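Eukaryotic translation initiation factor 4E type 5 (Leishmania major, PDB 7KCJ) probably acts as a translation initiation factor that recognises the 7-methylguanosine cap of messenger RNA. Local coordinates at residues A[15-25]-A[74-85]. Residues are numbered along the deposited sequence; the frame is centred on the assembly and turned at random.
Sequences RDKWFVSFLPL and MGSTLIFARNNK
Phe19, Ser21 and Leu23 pair with Ala81, Ile79 and Thr77 as the hydrogen-bonded positions of two antiparallel strands, 17-23 and 77-82, whose axes run at 155° and approach to 4.3 Å. The bonds range from a nearly straight Ile79 N to Ser21 O (2.8 Å) to the more bent Thr77 N to Leu23 O, and Asn83 N extends the series to Lys17 O. Between these positions, Trp18 sits opposite Arg82, and Arg82 CB lies 3.5 Å from the centroid of the six-membered ring of Trp18, squarely over its face. Within its own segment, Trp18 NE1 also donates to Arg15 O (2.9 Å), in a bent bond with the acceptor tilted from the ring plane. In the curved antiparallel sheet of the eIF4E fold, these are neighbouring strands, and the face bearing Trp18, Val20, Leu78 and Phe80 packs on helices 56-64 and 108-121. There Val20 CG2 meets Phe80 CD2 at 3.7 Å, the two side chains lying alongside each other. The bend at chi3 (59°) turns the Arg82 guanidinium off the indole; its NH1 forms a salt bridge with Asp16 OD2 (3.3 Å) whose hydrogen bond is weak, while its NE forms another with Asp137 of adjacent strand 136-143. On the reverse face, the type II turn 81-84 brings Lys85 back, its CB centred over the Phe19 ring at 3.6 Å from the centroid, and Trp52 meets that ring edge-to-face. At the far end, a water bridges Gly75 O (2.7 Å) and Thr77 OG1.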
loop_
_atom_site.group_PDB
_atom_site.type_symbol
_atom_site.label_atom_id
_atom_site.label_comp_id
_atom_site.label_asym_id
_atom_site.label_seq_id
_atom_site.Cartn_x
_atom_site.Cartn_y
_atom_site.Cartn_z
ATOM N N ARG A 15 1.482 11.965 -9.343
ATOM C CA ARG A 15 2.804 12.108 -9.941
ATOM C C ARG A 15 3.073 10.845 -10.780
ATOM O O ARG A 15 2.809 9.723 -10.332
ATOM C CB ARG A 15 3.889 12.340 -8.874
ATOM C CG ARG A 15 4.018 11.202 -7.877
ATOM C CD ARG A 15 4.987 11.527 -6.768
ATOM N NE ARG A 15 5.288 10.330 -5.993
ATOM C CZ ARG A 15 6.346 9.549 -6.191
ATOM N NH1 ARG A 15 7.255 9.867 -7.107
ATOM N NH2 ARG A 15 6.529 8.475 -5.442
ATOM N N ASP A 16 3.479 11.023 -12.041
ATOM C CA ASP A 16 3.702 9.887 -12.962
ATOM C C ASP A 16 2.423 8.977 -13.035
ATOM O O ASP A 16 1.361 9.437 -12.642
ATOM C CB ASP A 16 4.959 9.106 -12.514
ATOM C CG ASP A 16 6.188 9.963 -12.321
ATOM O OD1 ASP A 16 6.675 10.531 -13.315
ATOM O OD2 ASP A 16 6.674 10.047 -11.182
ATOM N N LYS A 17 2.514 7.721 -13.454
ATOM C CA LYS A 17 1.355 6.819 -13.449
ATOM C C LYS A 17 1.640 5.641 -12.525
ATOM O O LYS A 17 2.799 5.290 -12.296
ATOM C CB LYS A 17 0.975 6.353 -14.864
ATOM C CG LYS A 17 2.187 5.977 -15.718
ATOM C CD LYS A 17 1.814 5.355 -17.051
ATOM C CE LYS A 17 3.039 4.886 -17.800
ATOM N NZ LYS A 17 2.680 4.050 -18.978
ATOM N N TRP A 18 0.585 5.034 -11.987
ATOM C CA TRP A 18 0.700 3.907 -11.077
ATOM C C TRP A 18 -0.135 2.757 -11.622
ATOM O O TRP A 18 -1.266 2.984 -12.044
ATOM C CB TRP A 18 0.188 4.321 -9.672
ATOM C CG TRP A 18 0.964 5.472 -9.080
ATOM C CD1 TRP A 18 0.909 6.784 -9.458
ATOM C CD2 TRP A 18 1.932 5.399 -8.018
ATOM N NE1 TRP A 18 1.786 7.533 -8.700
ATOM C CE2 TRP A 18 2.448 6.701 -7.830
ATOM C CE3 TRP A 18 2.388 4.371 -7.192
ATOM C CZ2 TRP A 18 3.411 6.988 -6.858
ATOM C CZ3 TRP A 18 3.368 4.652 -6.249
ATOM C CH2 TRP A 18 3.860 5.947 -6.086
ATOM N N PHE A 19 0.413 1.538 -11.647
ATOM C CA PHE A 19 -0.346 0.376 -12.089
ATOM C C PHE A 19 -0.972 -0.321 -10.885
ATOM O O PHE A 19 -0.294 -0.590 -9.895
ATOM C CB PHE A 19 0.509 -0.609 -12.887
ATOM C CG PHE A 19 -0.332 -1.580 -13.675
ATOM C CD1 PHE A 19 -0.868 -1.223 -14.897
ATOM C CD2 PHE A 19 -0.622 -2.840 -13.176
ATOM C CE1 PHE A 19 -1.664 -2.114 -15.618
ATOM C CE2 PHE A 19 -1.415 -3.726 -13.897
ATOM C CZ PHE A 19 -1.933 -3.357 -15.108
ATOM N N VAL A 20 -2.263 -0.622 -10.980
ATOM C CA VAL A 20 -3.011 -1.245 -9.893
ATOM C C VAL A 20 -3.251 -2.719 -10.214
ATOM O O VAL A 20 -3.635 -3.063 -11.333
ATOM C CB VAL A 20 -4.352 -0.511 -9.624
ATOM C CG1 VAL A 20 -4.988 -0.997 -8.331
ATOM C CG2 VAL A 20 -4.162 1.006 -9.580
ATOM N N SER A 21 -2.995 -3.585 -9.249
ATOM C CA SER A 21 -3.221 -5.015 -9.411
ATOM C C SER A 21 -3.687 -5.632 -8.096
ATOM O O SER A 21 -3.422 -5.098 -7.017
ATOM C CB SER A 21 -1.976 -5.711 -9.944
ATOM O OG SER A 21 -0.939 -5.555 -8.999
ATOM N N PHE A 22 -4.397 -6.744 -8.184
ATOM C CA PHE A 22 -4.937 -7.401 -7.003
ATOM C C PHE A 22 -4.423 -8.824 -6.911
ATOM O O PHE A 22 -4.664 -9.608 -7.821
ATOM C CB PHE A 22 -6.471 -7.372 -7.066
ATOM C CG PHE A 22 -7.161 -8.219 -6.029
ATOM C CD1 PHE A 22 -7.140 -7.862 -4.695
ATOM C CD2 PHE A 22 -7.838 -9.361 -6.390
ATOM C CE1 PHE A 22 -7.774 -8.635 -3.749
ATOM C CE2 PHE A 22 -8.479 -10.129 -5.439
ATOM C CZ PHE A 22 -8.434 -9.767 -4.129
ATOM N N LEU A 23 -3.770 -9.180 -5.822
ATOM C CA LEU A 23 -3.276 -10.540 -5.617
ATOM C C LEU A 23 -4.069 -11.199 -4.498
ATOM O O LEU A 23 -3.960 -10.794 -3.348
ATOM C CB LEU A 23 -1.774 -10.536 -5.280
ATOM C CG LEU A 23 -1.114 -11.903 -4.878
ATOM C CD1 LEU A 23 -1.385 -12.976 -5.883
ATOM C CD2 LEU A 23 0.383 -11.782 -4.748
ATOM N N PRO A 24 -4.898 -12.184 -4.809
ATOM C CA PRO A 24 -5.673 -12.851 -3.756
ATOM C C PRO A 24 -4.837 -13.808 -2.897
ATOM O O PRO A 24 -3.650 -14.023 -3.163
ATOM C CB PRO A 24 -6.764 -13.582 -4.538
ATOM C CG PRO A 24 -6.228 -13.767 -5.877
ATOM C CD PRO A 24 -5.175 -12.749 -6.140
ATOM N N LEU A 25 -5.452 -14.388 -1.854
ATOM C CA LEU A 25 -4.828 -15.400 -1.000
ATOM C C LEU A 25 -4.418 -16.596 -1.855
ATOM O O LEU A 25 -5.219 -17.040 -2.690
ATOM C CB LEU A 25 -5.870 -15.873 0.044
ATOM C CG LEU A 25 -5.518 -17.130 0.866
ATOM C CD1 LEU A 25 -4.500 -16.797 1.939
ATOM C CD2 LEU A 25 -6.767 -17.752 1.483
ATOM N N MET A 74 -8.331 -11.668 3.958
ATOM C CA MET A 74 -7.108 -11.953 4.694
ATOM C C MET A 74 -6.191 -12.767 3.776
ATOM O O MET A 74 -6.625 -13.759 3.194
ATOM C CB MET A 74 -7.450 -12.750 5.963
ATOM C CG MET A 74 -6.255 -13.382 6.627
ATOM S SD MET A 74 -5.234 -12.122 7.389
ATOM C CE MET A 74 -6.090 -11.945 8.963
ATOM N N GLY A 75 -4.981 -12.284 3.593
ATOM C CA GLY A 75 -4.033 -12.943 2.707
ATOM C C GLY A 75 -3.906 -12.264 1.359
ATOM O O GLY A 75 -2.948 -12.532 0.629
ATOM N N SER A 76 -4.885 -11.418 0.986
ATOM C CA SER A 76 -4.815 -10.709 -0.281
ATOM C C SER A 76 -3.999 -9.400 -0.172
ATOM O O SER A 76 -3.674 -8.934 0.926
ATOM C CB SER A 76 -6.217 -10.450 -0.848
ATOM O OG SER A 76 -6.823 -9.332 -0.221
ATOM N N THR A 77 -3.678 -8.809 -1.325
ATOM C CA THR A 77 -2.918 -7.573 -1.396
ATOM C C THR A 77 -3.365 -6.770 -2.601
ATOM O O THR A 77 -3.426 -7.302 -3.709
ATOM C CB THR A 77 -1.394 -7.836 -1.479
ATOM O OG1 THR A 77 -1.007 -8.871 -0.585
ATOM C CG2 THR A 77 -0.583 -6.606 -1.189
ATOM N N LEU A 78 -3.688 -5.501 -2.395
ATOM C CA LEU A 78 -4.014 -4.559 -3.461
ATOM C C LEU A 78 -2.717 -3.785 -3.659
ATOM O O LEU A 78 -2.204 -3.229 -2.703
ATOM C CB LEU A 78 -5.156 -3.623 -3.065
ATOM C CG LEU A 78 -5.532 -2.579 -4.111
ATOM C CD1 LEU A 78 -6.056 -3.248 -5.380
ATOM C CD2 LEU A 78 -6.586 -1.594 -3.551
ATOM N N ILE A 79 -2.136 -3.827 -4.845
ATOM C CA ILE A 79 -0.816 -3.244 -5.110
ATOM C C ILE A 79 -0.841 -2.049 -6.066
ATOM O O ILE A 79 -1.522 -2.097 -7.092
ATOM C CB ILE A 79 0.069 -4.384 -5.679
ATOM C CG1 ILE A 79 0.150 -5.589 -4.690
ATOM C CG2 ILE A 79 1.467 -3.892 -6.091
ATOM C CD1 ILE A 79 0.823 -6.905 -5.298
ATOM N N PHE A 80 -0.079 -0.990 -5.748
ATOM C CA PHE A 80 0.066 0.190 -6.599
ATOM C C PHE A 80 1.560 0.357 -6.861
ATOM O O PHE A 80 2.331 0.528 -5.904
ATOM C CB PHE A 80 -0.467 1.463 -5.909
ATOM C CG PHE A 80 -1.925 1.416 -5.517
ATOM C CD1 PHE A 80 -2.332 0.738 -4.382
ATOM C CD2 PHE A 80 -2.884 2.064 -6.277
ATOM C CE1 PHE A 80 -3.669 0.694 -4.029
ATOM C CE2 PHE A 80 -4.220 2.009 -5.926
ATOM C CZ PHE A 80 -4.605 1.340 -4.800
ATOM N N ALA A 81 1.983 0.325 -8.138
ATOM C CA ALA A 81 3.401 0.491 -8.448
ATOM C C ALA A 81 3.607 1.607 -9.440
ATOM O O ALA A 81 3.016 1.575 -10.518
ATOM C CB ALA A 81 4.002 -0.798 -8.988
ATOM N N ARG A 82 4.471 2.566 -9.107
ATOM C CA ARG A 82 4.743 3.664 -10.009
ATOM C C ARG A 82 5.541 3.194 -11.236
ATOM O O ARG A 82 6.605 2.594 -11.083
ATOM C CB ARG A 82 5.453 4.801 -9.255
ATOM C CG ARG A 82 5.540 6.081 -10.072
ATOM C CD ARG A 82 6.308 7.156 -9.336
ATOM N NE ARG A 82 7.675 6.738 -9.019
ATOM C CZ ARG A 82 8.707 6.853 -9.851
ATOM N NH1 ARG A 82 8.542 7.380 -11.057
ATOM N NH2 ARG A 82 9.916 6.451 -9.475
ATOM N N ASN A 83 4.998 3.434 -12.448
ATOM C CA ASN A 83 5.603 3.100 -13.746
ATOM C C ASN A 83 5.939 1.621 -13.961
ATOM O O ASN A 83 6.803 1.329 -14.790
ATOM C CB ASN A 83 6.875 3.936 -13.983
ATOM C CG ASN A 83 6.680 5.388 -14.293
ATOM O OD1 ASN A 83 7.593 6.202 -14.108
ATOM N ND2 ASN A 83 5.517 5.768 -14.798
ATOM N N ASN A 84 5.271 0.692 -13.265
ATOM C CA ASN A 84 5.606 -0.723 -13.424
ATOM C C ASN A 84 4.359 -1.580 -13.403
ATOM O O ASN A 84 3.660 -1.615 -12.383
ATOM C CB ASN A 84 6.588 -1.149 -12.338
ATOM C CG ASN A 84 7.117 -2.557 -12.508
ATOM O OD1 ASN A 84 6.935 -3.196 -13.548
ATOM N ND2 ASN A 84 7.788 -3.068 -11.486
ATOM N N LYS A 85 4.053 -2.250 -14.534
ATOM C CA LYS A 85 2.872 -3.100 -14.578
ATOM C C LYS A 85 3.151 -4.559 -14.205
ATOM O O LYS A 85 2.210 -5.356 -14.191
ATOM C CB LYS A 85 2.122 -2.988 -15.914
ATOM C CG LYS A 85 2.791 -3.618 -17.115
ATOM C CD LYS A 85 1.808 -3.616 -18.301
ATOM C CE LYS A 85 1.600 -2.228 -18.876
ATOM N NZ LYS A 85 0.485 -2.174 -19.878
HETATM O O HOH W 1 -1.433 -11.847 -1.485
#